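Local coordinates for glycosyl hydrolase family 2, TIM barrel domain protein (Faecalibacterium prausnitzii A2-165, PDB 6ED2) that probably hydrolyses beta-glucuronides, as a beta-glucuronidase of glycosyl hydrolase family 2 from a human gut bacterium, at residues 43-48 against 70-75; 94-99 against 155-160; 534-539 against 559-564. All blocks are in the same frame, centred on the assembly; numbering follows the deposited sequence.

Contact 1 of 3, residues 43-48 against 70-75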
ATOM      1  N   ASP A  43      29.917 -11.014 -20.086  1.00 23.93           N
ATOM      2  CA  ASP A  43      28.563 -10.624 -19.712  1.00 27.70           C
ATOM      3  C   ASP A  43      27.975  -9.725 -20.791  1.00 34.20           C
ATOM      4  O   ASP A  43      28.695  -9.003 -21.481  1.00 27.75           O
ATOM      5  CB  ASP A  43      28.557  -9.881 -18.365  1.00 25.45           C
ATOM      6  CG  ASP A  43      29.074 -10.751 -17.208  1.00 35.19           C
ATOM      7  OD1 ASP A  43      29.232 -11.988 -17.410  1.00 34.66           O
ATOM      8  OD2 ASP A  43      29.330 -10.199 -16.108  1.00 38.05           O
ATOM      9  N   GLY A  44      26.666  -9.766 -20.926  1.00 26.73           N
ATOM     10  CA  GLY A  44      26.008  -8.897 -21.854  1.00 23.46           C
ATOM     11  C   GLY A  44      24.727  -9.542 -22.319  1.00 28.56           C
ATOM     12  O   GLY A  44      24.145 -10.357 -21.610  1.00 27.06           O
ATOM     13  N   MET A  45      24.287  -9.143 -23.507  1.00 26.25           N
ATOM     14  CA  MET A  45      23.118  -9.756 -24.111  1.00 25.83           C
ATOM     15  C   MET A  45      23.573 -11.004 -24.848  1.00 29.36           C
ATOM     16  O   MET A  45      24.434 -10.923 -25.726  1.00 30.58           O
ATOM     17  CB  MET A  45      22.402  -8.804 -25.066  1.00 25.91           C
ATOM     18  CG  MET A  45      21.751  -7.616 -24.404  1.00 38.46           C
ATOM     19  SD  MET A  45      20.474  -8.034 -23.178  1.00 36.11           S
ATOM     20  CE  MET A  45      19.508  -9.209 -24.028  1.00 23.22           C
ATOM     21  N   TRP A  46      23.014 -12.152 -24.477  1.00 26.08           N
ATOM     22  CA  TRP A  46      23.225 -13.400 -25.191  1.00 27.60           C
ATOM     23  C   TRP A  46      21.948 -13.755 -25.937  1.00 25.04           C
ATOM     24  O   TRP A  46      20.939 -13.055 -25.840  1.00 29.80           O
ATOM     25  CB  TRP A  46      23.614 -14.532 -24.231  1.00 29.97           C
ATOM     26  CG  TRP A  46      24.945 -14.407 -23.509  1.00 27.50           C
ATOM     27  CD1 TRP A  46      25.574 -13.259 -23.112  1.00 27.16           C
ATOM     28  CD2 TRP A  46      25.773 -15.490 -23.063  1.00 24.98           C
ATOM     29  NE1 TRP A  46      26.747 -13.562 -22.447  1.00 26.60           N
ATOM     30  CE2 TRP A  46      26.893 -14.925 -22.411  1.00 26.36           C
ATOM     31  CE3 TRP A  46      25.674 -16.883 -23.153  1.00 28.03           C
ATOM     32  CZ2 TRP A  46      27.913 -15.706 -21.856  1.00 26.81           C
ATOM     33  CZ3 TRP A  46      26.696 -17.666 -22.590  1.00 27.62           C
ATOM     34  CH2 TRP A  46      27.798 -17.068 -21.957  1.00 27.28           C
ATOM     35  N   ARG A  47      21.997 -14.850 -26.690  1.00 27.45           N
ATOM     36  CA  ARG A  47      20.811 -15.458 -27.272  1.00 27.77           C
ATOM     37  C   ARG A  47      20.347 -16.613 -26.387  1.00 32.08           C
ATOM     38  O   ARG A  47      21.120 -17.195 -25.623  1.00 28.20           O
ATOM     39  CB  ARG A  47      21.085 -15.953 -28.698  1.00 28.81           C
ATOM     40  CG  ARG A  47      21.706 -14.923 -29.647  1.00 33.57           C
ATOM     41  CD  ARG A  47      20.896 -13.627 -29.713  1.00 34.02           C
ATOM     42  NE  ARG A  47      19.515 -13.850 -30.166  1.00 37.60           N
ATOM     43  CZ  ARG A  47      18.596 -12.887 -30.258  1.00 39.87           C
ATOM     44  NH1 ARG A  47      18.904 -11.630 -29.928  1.00 37.84           N
ATOM     45  NH2 ARG A  47      17.366 -13.179 -30.668  1.00 35.05           N
ATOM     46  N   PHE A  48      19.070 -16.951 -26.510  1.00 29.08           N
ATOM     47  CA  PHE A  48      18.425 -17.838 -25.560  1.00 26.06           C
ATOM     48  C   PHE A  48      17.281 -18.548 -26.259  1.00 30.06           C
ATOM     49  O   PHE A  48      16.545 -17.934 -27.031  1.00 31.47           O
ATOM     50  CB  PHE A  48      17.913 -17.045 -24.340  1.00 24.30           C
ATOM     51  CG  PHE A  48      17.148 -17.871 -23.317  1.00 28.66           C
ATOM     52  CD1 PHE A  48      17.768 -18.287 -22.148  1.00 27.12           C
ATOM     53  CD2 PHE A  48      15.795 -18.167 -23.492  1.00 27.70           C
ATOM     54  CE1 PHE A  48      17.062 -19.017 -21.171  1.00 25.23           C
ATOM     55  CE2 PHE A  48      15.089 -18.899 -22.532  1.00 27.87           C
ATOM     56  CZ  PHE A  48      15.732 -19.315 -21.362  1.00 28.44           C
ATOM     57  N   SER A  70      16.712 -12.536 -27.128  1.00 31.06           N
ATOM     58  CA  SER A  70      17.831 -11.916 -26.431  1.00 30.41           C
ATOM     59  C   SER A  70      17.657 -12.085 -24.928  1.00 29.51           C
ATOM     60  O   SER A  70      16.544 -11.996 -24.404  1.00 29.28           O
ATOM     61  CB  SER A  70      17.935 -10.434 -26.790  1.00 28.56           C
ATOM     62  OG  SER A  70      16.810  -9.739 -26.279  1.00 33.40           O
ATOM     63  N   MET A  71      18.753 -12.341 -24.239  1.00 28.06           N
ATOM     64  CA  MET A  71      18.672 -12.629 -22.816  1.00 25.32           C
ATOM     65  C   MET A  71      19.904 -12.058 -22.139  1.00 25.60           C
ATOM     66  O   MET A  71      21.026 -12.382 -22.535  1.00 25.35           O
ATOM     67  CB  MET A  71      18.558 -14.138 -22.569  1.00 28.75           C
ATOM     68  CG  MET A  71      18.576 -14.549 -21.103  1.00 22.58           C
ATOM     69  SD  MET A  71      17.079 -14.039 -20.209  1.00 31.32           S
ATOM     70  CE  MET A  71      15.766 -14.452 -21.367  1.00 26.17           C
ATOM     71  N   PRO A  72      19.745 -11.170 -21.161  1.00 24.54           N
ATOM     72  CA  PRO A  72      20.923 -10.632 -20.468  1.00 24.17           C
ATOM     73  C   PRO A  72      21.562 -11.697 -19.584  1.00 26.42           C
ATOM     74  O   PRO A  72      20.875 -12.511 -18.964  1.00 28.72           O
ATOM     75  CB  PRO A  72      20.354  -9.480 -19.628  1.00 21.89           C
ATOM     76  CG  PRO A  72      18.911  -9.866 -19.400  1.00 27.31           C
ATOM     77  CD  PRO A  72      18.477 -10.629 -20.640  1.00 22.29           C
ATOM     78  N   VAL A  73      22.889 -11.679 -19.544  1.00 24.24           N
ATOM     79  CA  VAL A  73      23.707 -12.516 -18.675  1.00 26.57           C
ATOM     80  C   VAL A  73      24.613 -11.562 -17.909  1.00 28.18           C
ATOM     81  O   VAL A  73      25.268 -10.715 -18.531  1.00 29.73           O
ATOM     82  CB  VAL A  73      24.516 -13.540 -19.486  1.00 30.73           C
ATOM     83  CG1 VAL A  73      25.502 -14.274 -18.596  1.00 28.36           C
ATOM     84  CG2 VAL A  73      23.587 -14.525 -20.212  1.00 25.22           C
ATOM     85  N   PRO A  74      24.671 -11.616 -16.573  1.00 26.19           N
ATOM     86  CA  PRO A  74      23.993 -12.534 -15.654  1.00 29.86           C
ATOM     87  C   PRO A  74      22.564 -12.131 -15.285  1.00 29.53           C
ATOM     88  O   PRO A  74      22.298 -10.962 -15.035  1.00 27.90           O
ATOM     89  CB  PRO A  74      24.892 -12.483 -14.408  1.00 25.19           C
ATOM     90  CG  PRO A  74      25.369 -11.035 -14.404  1.00 28.85           C
ATOM     91  CD  PRO A  74      25.593 -10.702 -15.862  1.00 22.67           C
ATOM     92  N   ALA A  75      21.676 -13.121 -15.200  1.00 31.17           N
ATOM     93  CA  ALA A  75      20.331 -12.958 -14.661  1.00 29.32           C
ATOM     94  C   ALA A  75      19.685 -14.333 -14.600  1.00 29.55           C
ATOM     95  O   ALA A  75      20.080 -15.252 -15.329  1.00 27.40           O
ATOM     96  CB  ALA A  75      19.475 -12.005 -15.518  1.00 23.66           C
TER
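Gly44 and Val73 bind each other through both backbone groups, Gly44 N to Val73 O at 2.9 Å and Val73 N to Gly44 O at 2.8 Å. Trp46 and Met71 repeat the exchange in both directions, Trp46 N reaching Met71 O at 2.8 Å. Between them Met45 faces Pro72 as a non-hydrogen-bonded pair, where the missing N-H of proline costs this pairing nothing. Gly44 adopts backbone angles at which a beta carbon would collide with the carbonyl oxygen of Asp43.

On the face of Met45 and Arg47, the guanidinium lays one of its faces over Ser70 N, while its NE is hydrogen-bonded to Ser68 OG. The bent chain of Met45 brings CE tightly against Ser70 CB, at 3.4 Å. A second subunit covers this side: its Met366 packs on Met45 and Ser70, and its Lys338 is hydrogen-bonded to Ser70 O.

The other face is a hydrophobic one. Val73 has CG1 anti to the backbone N (chi1 172°), which leaves CG2 over the indole of Trp46, 3.6 Å from the centroid of the five-membered ring and 12° off its normal, a CH-pi contact. The indole NE1 is hydrogen-bonded to Leu42 O. Phe48 and Met71 lie side by side, CB of Phe48 3.5 Å from CB of Met71. Met71 SD stands above the Phe48 ring, 5.1 Å from its centroid, a distant Met-aromatic contact, with CE over the rim.

With strand directions 133° apart, this is a markedly twisted antiparallel pair within the beta-sheet of the family 2 sugar-binding domain.

Contact 2 of 3, residues 94-99 against 155-160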
ATOM      1  N   TRP A  94      18.704 -23.104 -23.602  1.00 30.62           N
ATOM      2  CA  TRP A  94      19.993 -22.844 -24.235  1.00 30.08           C
ATOM      3  C   TRP A  94      20.366 -21.369 -24.170  1.00 30.61           C
ATOM      4  O   TRP A  94      19.532 -20.485 -24.416  1.00 28.65           O
ATOM      5  CB  TRP A  94      19.985 -23.276 -25.706  1.00 30.25           C
ATOM      6  CG  TRP A  94      19.824 -24.751 -25.963  1.00 29.86           C
ATOM      7  CD1 TRP A  94      18.686 -25.480 -25.851  1.00 30.52           C
ATOM      8  CD2 TRP A  94      20.836 -25.650 -26.430  1.00 26.63           C
ATOM      9  NE1 TRP A  94      18.920 -26.788 -26.213  1.00 32.26           N
ATOM     10  CE2 TRP A  94      20.237 -26.918 -26.567  1.00 34.46           C
ATOM     11  CE3 TRP A  94      22.194 -25.507 -26.738  1.00 28.28           C
ATOM     12  CZ2 TRP A  94      20.952 -28.044 -26.995  1.00 32.95           C
ATOM     13  CZ3 TRP A  94      22.899 -26.612 -27.168  1.00 32.51           C
ATOM     14  CH2 TRP A  94      22.278 -27.866 -27.292  1.00 34.54           C
ATOM     15  N   TYR A  95      21.631 -21.120 -23.856  1.00 25.67           N
ATOM     16  CA  TYR A  95      22.266 -19.821 -23.983  1.00 28.90           C
ATOM     17  C   TYR A  95      23.323 -19.901 -25.078  1.00 34.55           C
ATOM     18  O   TYR A  95      23.962 -20.941 -25.268  1.00 35.14           O
ATOM     19  CB  TYR A  95      22.928 -19.395 -22.674  1.00 27.23           C
ATOM     20  CG  TYR A  95      21.999 -18.873 -21.609  1.00 31.23           C
ATOM     21  CD1 TYR A  95      21.922 -17.510 -21.347  1.00 26.89           C
ATOM     22  CD2 TYR A  95      21.228 -19.739 -20.832  1.00 28.28           C
ATOM     23  CE1 TYR A  95      21.093 -17.017 -20.364  1.00 28.23           C
ATOM     24  CE2 TYR A  95      20.378 -19.246 -19.834  1.00 25.91           C
ATOM     25  CZ  TYR A  95      20.314 -17.884 -19.612  1.00 29.98           C
ATOM     26  OH  TYR A  95      19.483 -17.370 -18.634  1.00 29.34           O
ATOM     27  N   GLU A  96      23.507 -18.801 -25.803  1.00 32.35           N
ATOM     28  CA  GLU A  96      24.454 -18.792 -26.909  1.00 30.68           C
ATOM     29  C   GLU A  96      25.060 -17.403 -27.033  1.00 32.65           C
ATOM     30  O   GLU A  96      24.349 -16.400 -26.938  1.00 37.39           O
ATOM     31  CB  GLU A  96      23.785 -19.196 -28.224  1.00 32.24           C
ATOM     32  CG  GLU A  96      24.744 -19.318 -29.410  1.00 44.53           C
ATOM     33  CD  GLU A  96      24.036 -19.260 -30.765  1.00 42.76           C
ATOM     34  OE1 GLU A  96      23.326 -20.220 -31.128  1.00 45.29           O
ATOM     35  OE2 GLU A  96      24.190 -18.242 -31.472  1.00 59.28           O
ATOM     36  N   THR A  97      26.372 -17.348 -27.220  1.00 32.92           N
ATOM     37  CA  THR A  97      27.023 -16.095 -27.559  1.00 32.03           C
ATOM     38  C   THR A  97      28.247 -16.410 -28.406  1.00 34.98           C
ATOM     39  O   THR A  97      28.468 -17.553 -28.809  1.00 35.23           O
ATOM     40  CB  THR A  97      27.352 -15.281 -26.303  1.00 31.10           C
ATOM     41  OG1 THR A  97      27.855 -14.003 -26.698  1.00 32.42           O
ATOM     42  CG2 THR A  97      28.385 -15.986 -25.411  1.00 28.59           C
ATOM     43  N   SER A  98      29.020 -15.377 -28.712  1.00 35.61           N
ATOM     44  CA  SER A  98      30.220 -15.496 -29.521  1.00 35.55           C
ATOM     45  C   SER A  98      31.337 -14.795 -28.789  1.00 33.21           C
ATOM     46  O   SER A  98      31.109 -13.801 -28.099  1.00 37.86           O
ATOM     47  CB  SER A  98      30.073 -14.858 -30.919  1.00 30.23           C
ATOM     48  OG  SER A  98      29.069 -15.523 -31.657  1.00 51.14           O
ATOM     49  N   PHE A  99      32.545 -15.312 -28.935  1.00 27.69           N
ATOM     50  CA  PHE A  99      33.678 -14.651 -28.318  1.00 27.97           C
ATOM     51  C   PHE A  99      34.848 -14.722 -29.274  1.00 33.04           C
ATOM     52  O   PHE A  99      34.979 -15.659 -30.072  1.00 32.10           O
ATOM     53  CB  PHE A  99      34.052 -15.256 -26.951  1.00 30.74           C
ATOM     54  CG  PHE A  99      34.458 -16.709 -26.997  1.00 26.59           C
ATOM     55  CD1 PHE A  99      35.798 -17.071 -27.072  1.00 29.04           C
ATOM     56  CD2 PHE A  99      33.505 -17.715 -26.933  1.00 30.60           C
ATOM     57  CE1 PHE A  99      36.177 -18.422 -27.095  1.00 29.70           C
ATOM     58  CE2 PHE A  99      33.880 -19.068 -26.953  1.00 29.29           C
ATOM     59  CZ  PHE A  99      35.211 -19.414 -27.042  1.00 27.21           C
ATOM     60  N   LYS A 155      31.805 -19.822 -31.287  1.00 30.52           N
ATOM     61  CA  LYS A 155      30.452 -19.969 -30.771  1.00 30.82           C
ATOM     62  C   LYS A 155      30.473 -20.664 -29.412  1.00 33.67           C
ATOM     63  O   LYS A 155      31.062 -21.739 -29.259  1.00 33.67           O
ATOM     64  CB  LYS A 155      29.573 -20.750 -31.742  1.00 32.09           C
ATOM     65  CG  LYS A 155      28.172 -20.950 -31.193  1.00 39.31           C
ATOM     66  CD  LYS A 155      27.143 -20.999 -32.294  1.00 46.03           C
ATOM     67  CE  LYS A 155      26.897 -19.622 -32.864  1.00 50.79           C
ATOM     68  NZ  LYS A 155      25.953 -19.714 -34.011  1.00 56.52           N
ATOM     69  N   LEU A 156      29.839 -20.038 -28.426  1.00 32.39           N
ATOM     70  CA  LEU A 156      29.675 -20.601 -27.094  1.00 28.73           C
ATOM     71  C   LEU A 156      28.206 -20.929 -26.910  1.00 33.18           C
ATOM     72  O   LEU A 156      27.365 -20.023 -26.924  1.00 30.41           O
ATOM     73  CB  LEU A 156      30.143 -19.620 -26.025  1.00 32.09           C
ATOM     74  CG  LEU A 156      29.849 -19.959 -24.572  1.00 32.34           C
ATOM     75  CD1 LEU A 156      30.348 -21.377 -24.233  1.00 32.01           C
ATOM     76  CD2 LEU A 156      30.517 -18.904 -23.703  1.00 26.26           C
ATOM     77  N   SER A 157      27.898 -22.214 -26.752  1.00 29.07           N
ATOM     78  CA  SER A 157      26.536 -22.668 -26.499  1.00 32.98           C
ATOM     79  C   SER A 157      26.485 -23.388 -25.162  1.00 31.87           C
ATOM     80  O   SER A 157      27.326 -24.247 -24.884  1.00 30.59           O
ATOM     81  CB  SER A 157      26.036 -23.601 -27.603  1.00 27.89           C
ATOM     82  OG  SER A 157      26.354 -23.062 -28.868  1.00 39.53           O
ATOM     83  N   VAL A 158      25.493 -23.053 -24.346  1.00 31.47           N
ATOM     84  CA  VAL A 158      25.310 -23.686 -23.049  1.00 28.75           C
ATOM     85  C   VAL A 158      23.935 -24.331 -23.033  1.00 29.01           C
ATOM     86  O   VAL A 158      22.915 -23.648 -23.184  1.00 27.20           O
ATOM     87  CB  VAL A 158      25.477 -22.692 -21.888  1.00 27.58           C
ATOM     88  CG1 VAL A 158      25.266 -23.398 -20.545  1.00 27.28           C
ATOM     89  CG2 VAL A 158      26.853 -22.050 -21.933  1.00 25.20           C
ATOM     90  N   LEU A 159      23.912 -25.651 -22.866  1.00 29.04           N
ATOM     91  CA  LEU A 159      22.680 -26.389 -22.630  1.00 30.64           C
ATOM     92  C   LEU A 159      22.528 -26.520 -21.120  1.00 35.28           C
ATOM     93  O   LEU A 159      23.312 -27.218 -20.465  1.00 31.21           O
ATOM     94  CB  LEU A 159      22.716 -27.750 -23.315  1.00 26.96           C
ATOM     95  CG  LEU A 159      21.640 -28.739 -22.877  1.00 30.37           C
ATOM     96  CD1 LEU A 159      20.247 -28.134 -23.016  1.00 34.21           C
ATOM     97  CD2 LEU A 159      21.757 -30.041 -23.680  1.00 26.02           C
ATOM     98  N   ALA A 160      21.546 -25.820 -20.565  1.00 30.51           N
ATOM     99  CA  ALA A 160      21.300 -25.836 -19.136  1.00 25.56           C
ATOM    100  C   ALA A 160      19.961 -26.507 -18.855  1.00 27.32           C
ATOM    101  O   ALA A 160      19.133 -26.705 -19.750  1.00 28.55           O
ATOM    102  CB  ALA A 160      21.344 -24.410 -18.562  1.00 24.87           C
TER
HETATM  103  O   HOH W   1      23.972 -22.422 -29.968  1.00 41.68           O
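Trp94 to Phe99 and Lys155 to Ala160 run antiparallel, 169° between their directions, joined by two-way backbone hydrogen bonds of Tyr95 with Val158 and of Thr97 with Leu156, among them Val158 N to Tyr95 O at 2.8 Å.

One face is mixed, with a polar cluster at one end. Lys155 turns at chi3 (-74°), which carries its terminal carbon and amine across Glu96, and NZ forms a salt bridge of 3.4 Å with Glu96 OE2. The amine is shared with Asp64, its stronger partner, and with Leu63 O. The other carboxylate oxygen, Glu96 OE1, takes a hydrogen bond of 2.6 Å from a water that also donates to Ser157 OG at 2.7 Å; Ser157 OG bonds to Ala62 O as well. OE1 is thus gripped by the water and Leu65 N, whereas OE2 has the longer bridge to Lys155.

At the other end of this face Leu159 crosses the face of the Trp94 indole. Its CB stands over the six-membered ring, 3.9 Å from the centroid and 4° off the normal, and CD1 comes 3.7 Å from Trp94 NE1, which is hydrogen-bonded to Asp51 OD2.

The reverse face is mainly apolar: Thr97 CG2 touches Leu156 CD2 at 4.0 Å, and Leu156 CB meets the edge of the Phe99 ring at CE2. These are neighbouring antiparallel strands, 92-101 and 152-161, in the beta-sandwich of the family 2 sugar-binding domain.

Contact 3 of 3, residues 534-539 against 559-564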
ATOM      1  N   THR A 534      19.428 -19.098  13.487  1.00 26.89           N
ATOM      2  CA  THR A 534      19.649 -18.776  12.094  1.00 31.68           C
ATOM      3  C   THR A 534      18.365 -18.425  11.358  1.00 31.55           C
ATOM      4  O   THR A 534      18.440 -17.932  10.227  1.00 30.70           O
ATOM      5  CB  THR A 534      20.354 -19.947  11.386  1.00 30.49           C
ATOM      6  OG1 THR A 534      19.796 -21.183  11.852  1.00 26.81           O
ATOM      7  CG2 THR A 534      21.847 -19.916  11.685  1.00 24.30           C
ATOM      8  N   GLU A 535      17.197 -18.679  11.948  1.00 29.82           N
ATOM      9  CA  GLU A 535      15.944 -18.158  11.413  1.00 28.02           C
ATOM     10  C   GLU A 535      14.976 -17.899  12.550  1.00 30.85           C
ATOM     11  O   GLU A 535      14.963 -18.620  13.555  1.00 28.43           O
ATOM     12  CB  GLU A 535      15.271 -19.103  10.408  1.00 29.32           C
ATOM     13  CG  GLU A 535      16.078 -19.302   9.158  1.00 30.72           C
ATOM     14  CD  GLU A 535      15.335 -20.025   8.093  1.00 33.58           C
ATOM     15  OE1 GLU A 535      14.081 -20.044   8.155  1.00 33.55           O
ATOM     16  OE2 GLU A 535      16.015 -20.557   7.185  1.00 36.26           O
ATOM     17  N   TYR A 536      14.149 -16.876  12.349  1.00 24.99           N
ATOM     18  CA  TYR A 536      13.009 -16.470  13.159  1.00 26.74           C
ATOM     19  C   TYR A 536      12.468 -15.180  12.546  1.00 32.57           C
ATOM     20  O   TYR A 536      13.187 -14.462  11.837  1.00 24.28           O
ATOM     21  CB  TYR A 536      13.381 -16.279  14.631  1.00 28.17           C
ATOM     22  CG  TYR A 536      14.324 -15.128  14.955  1.00 26.85           C
ATOM     23  CD1 TYR A 536      13.841 -13.969  15.565  1.00 26.88           C
ATOM     24  CD2 TYR A 536      15.683 -15.205  14.687  1.00 22.11           C
ATOM     25  CE1 TYR A 536      14.680 -12.921  15.887  1.00 24.97           C
ATOM     26  CE2 TYR A 536      16.545 -14.163  15.023  1.00 20.63           C
ATOM     27  CZ  TYR A 536      16.035 -13.022  15.624  1.00 27.91           C
ATOM     28  OH  TYR A 536      16.869 -11.968  15.965  1.00 28.12           O
ATOM     29  N   GLY A 537      11.180 -14.928  12.776  1.00 27.20           N
ATOM     30  CA  GLY A 537      10.527 -13.772  12.195  1.00 29.60           C
ATOM     31  C   GLY A 537       9.077 -14.015  11.811  1.00 34.56           C
ATOM     32  O   GLY A 537       8.556 -15.127  11.961  1.00 28.25           O
ATOM     33  N   THR A 538       8.401 -12.975  11.324  1.00 27.84           N
ATOM     34  CA  THR A 538       7.014 -13.094  10.910  1.00 26.31           C
ATOM     35  C   THR A 538       6.849 -12.355   9.595  1.00 31.67           C
ATOM     36  O   THR A 538       7.529 -11.357   9.336  1.00 27.31           O
ATOM     37  CB  THR A 538       6.008 -12.512  11.936  1.00 29.57           C
ATOM     38  OG1 THR A 538       6.071 -11.076  11.939  1.00 26.95           O
ATOM     39  CG2 THR A 538       6.255 -13.044  13.333  1.00 29.71           C
ATOM     40  N   ASP A 539       5.939 -12.853   8.772  1.00 28.94           N
ATOM     41  CA  ASP A 539       5.572 -12.117   7.582  1.00 28.33           C
ATOM     42  C   ASP A 539       4.862 -10.845   8.019  1.00 31.52           C
ATOM     43  O   ASP A 539       3.988 -10.878   8.893  1.00 29.72           O
ATOM     44  CB  ASP A 539       4.669 -12.964   6.684  1.00 28.41           C
ATOM     45  CG  ASP A 539       5.408 -14.104   6.015  1.00 29.67           C
ATOM     46  OD1 ASP A 539       5.815 -13.968   4.842  1.00 32.40           O
ATOM     47  OD2 ASP A 539       5.569 -15.157   6.657  1.00 34.51           O
ATOM     48  N   GLU A 559       6.218  -7.032  18.345  1.00 28.46           N
ATOM     49  CA  GLU A 559       5.892  -7.742  19.581  1.00 29.33           C
ATOM     50  C   GLU A 559       6.550  -9.110  19.603  1.00 27.46           C
ATOM     51  O   GLU A 559       7.103  -9.528  20.626  1.00 24.80           O
ATOM     52  CB  GLU A 559       4.371  -7.884  19.737  1.00 23.39           C
ATOM     53  CG  GLU A 559       3.684  -6.613  20.199  1.00 27.16           C
ATOM     54  CD  GLU A 559       2.228  -6.516  19.759  1.00 33.67           C
ATOM     55  OE1 GLU A 559       1.607  -7.566  19.467  1.00 32.98           O
ATOM     56  OE2 GLU A 559       1.719  -5.370  19.665  1.00 36.88           O
ATOM     57  N   TYR A 560       6.508  -9.806  18.468  1.00 27.07           N
ATOM     58  CA  TYR A 560       7.127 -11.121  18.359  1.00 26.84           C
ATOM     59  C   TYR A 560       8.632 -11.026  18.553  1.00 29.41           C
ATOM     60  O   TYR A 560       9.227 -11.849  19.261  1.00 28.87           O
ATOM     61  CB  TYR A 560       6.775 -11.724  16.997  1.00 23.96           C
ATOM     62  CG  TYR A 560       7.653 -12.856  16.547  1.00 32.09           C
ATOM     63  CD1 TYR A 560       7.222 -14.182  16.674  1.00 30.44           C
ATOM     64  CD2 TYR A 560       8.903 -12.616  15.967  1.00 26.07           C
ATOM     65  CE1 TYR A 560       8.009 -15.230  16.251  1.00 28.33           C
ATOM     66  CE2 TYR A 560       9.717 -13.672  15.555  1.00 31.90           C
ATOM     67  CZ  TYR A 560       9.258 -14.980  15.700  1.00 32.09           C
ATOM     68  OH  TYR A 560      10.032 -16.040  15.283  1.00 28.72           O
ATOM     69  N   LEU A 561       9.264 -10.013  17.949  1.00 27.18           N
ATOM     70  CA  LEU A 561      10.711  -9.872  18.070  1.00 28.24           C
ATOM     71  C   LEU A 561      11.117  -9.588  19.510  1.00 28.54           C
ATOM     72  O   LEU A 561      12.120 -10.125  19.992  1.00 25.67           O
ATOM     73  CB  LEU A 561      11.225  -8.766  17.143  1.00 24.89           C
ATOM     74  CG  LEU A 561      11.126  -9.057  15.640  1.00 27.58           C
ATOM     75  CD1 LEU A 561      11.492  -7.823  14.768  1.00 20.17           C
ATOM     76  CD2 LEU A 561      12.001 -10.257  15.280  1.00 26.09           C
ATOM     77  N   GLU A 562      10.354  -8.742  20.207  1.00 28.56           N
ATOM     78  CA  GLU A 562      10.693  -8.425  21.587  1.00 30.43           C
ATOM     79  C   GLU A 562      10.564  -9.656  22.470  1.00 30.32           C
ATOM     80  O   GLU A 562      11.413  -9.900  23.335  1.00 29.36           O
ATOM     81  CB  GLU A 562       9.804  -7.295  22.102  1.00 32.35           C
ATOM     82  CG  GLU A 562      10.076  -5.957  21.403  1.00 47.12           C
ATOM     83  CD  GLU A 562       9.505  -4.759  22.141  1.00 51.59           C
ATOM     84  OE1 GLU A 562       8.878  -4.955  23.211  1.00 58.81           O
ATOM     85  OE2 GLU A 562       9.695  -3.622  21.651  1.00 61.64           O
ATOM     86  N   MET A 563       9.504 -10.441  22.270  1.00 26.67           N
ATOM     87  CA  MET A 563       9.378 -11.685  23.021  1.00 34.32           C
ATOM     88  C   MET A 563      10.531 -12.622  22.693  1.00 33.10           C
ATOM     89  O   MET A 563      11.203 -13.143  23.597  1.00 29.35           O
ATOM     90  CB  MET A 563       8.037 -12.349  22.725  1.00 26.11           C
ATOM     91  CG  MET A 563       7.836 -13.647  23.503  1.00 36.03           C
ATOM     92  SD  MET A 563       8.556 -15.105  22.690  1.00 34.32           S
ATOM     93  CE  MET A 563       7.456 -15.334  21.310  1.00 30.98           C
ATOM     94  N   THR A 564      10.790 -12.818  21.391  1.00 28.65           N
ATOM     95  CA  THR A 564      11.834 -13.733  20.948  1.00 27.10           C
ATOM     96  C   THR A 564      13.190 -13.347  21.529  1.00 30.15           C
ATOM     97  O   THR A 564      13.923 -14.204  22.043  1.00 30.14           O
ATOM     98  CB  THR A 564      11.867 -13.763  19.414  1.00 30.06           C
ATOM     99  OG1 THR A 564      10.574 -14.140  18.922  1.00 27.18           O
ATOM    100  CG2 THR A 564      12.885 -14.787  18.887  1.00 28.92           C
TER
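Tyr536, just past the end of strand 531-535, points toward helix 554-570, and its ring meets it. CD1 rests on Thr564 CG2 at 3.6 Å and CE1 on Leu561 CD2 at 3.8 Å, while Tyr560 CE2 comes up to the edge of the ring. The phenol reaches beyond these to hydrogen-bond His565 NE2.

Gly537 follows, and its N donates to Tyr560 OH at 3.0 Å, with an N-H...O angle of 147°. Tyr560 holds CG anti to its own backbone N (chi1 162°), which sends the phenol out from the helix to this amide. Strand, loop and helix belong to the beta-alpha-beta unit that continues into strand 574-580 of the TIM barrel, so this bond ties the loop leaving one barrel strand to the helix that leads to the next. A phenylalanine in place of Tyr560 would probably leave the buried amide of Gly537 without its acceptor.

Thr538 and Tyr560 run alongside in opposite directions, CG2 of Thr538 lying over the ring 3.7 Å from its centroid, a CH-pi contact. The opposite face of the same ring carries Thr564 OG1 above its centre, where that hydroxyl donates to Tyr560 O at 2.7 Å from above the carbonyl plane.

Contacts 1 and 2 form one continuous piece of sheet, their centres 10 Å apart, because strands 38-51 and 92-101 are neighbours: Arg47 N lies 2.8 Å from Glu96 O, a probable hydrogen bond, and Trp46 CE2 packs on Thr97 CG2 at 3.5 Å. Contact 3 belongs to the barrel domain, its centre 39 Å from that of contact 1 and 45 Å from that of contact 2, with nearest atoms still about 23 and 26 Å away. All three lie away from the magnesium site of Thr239 and Glu241; a different magnesium ion, near the barrel, lies about 13 Å from Gly537. In TIM-barrel hydrolases the active site sits at the C-terminal strand ends, so contact 3 is probably the closest to it.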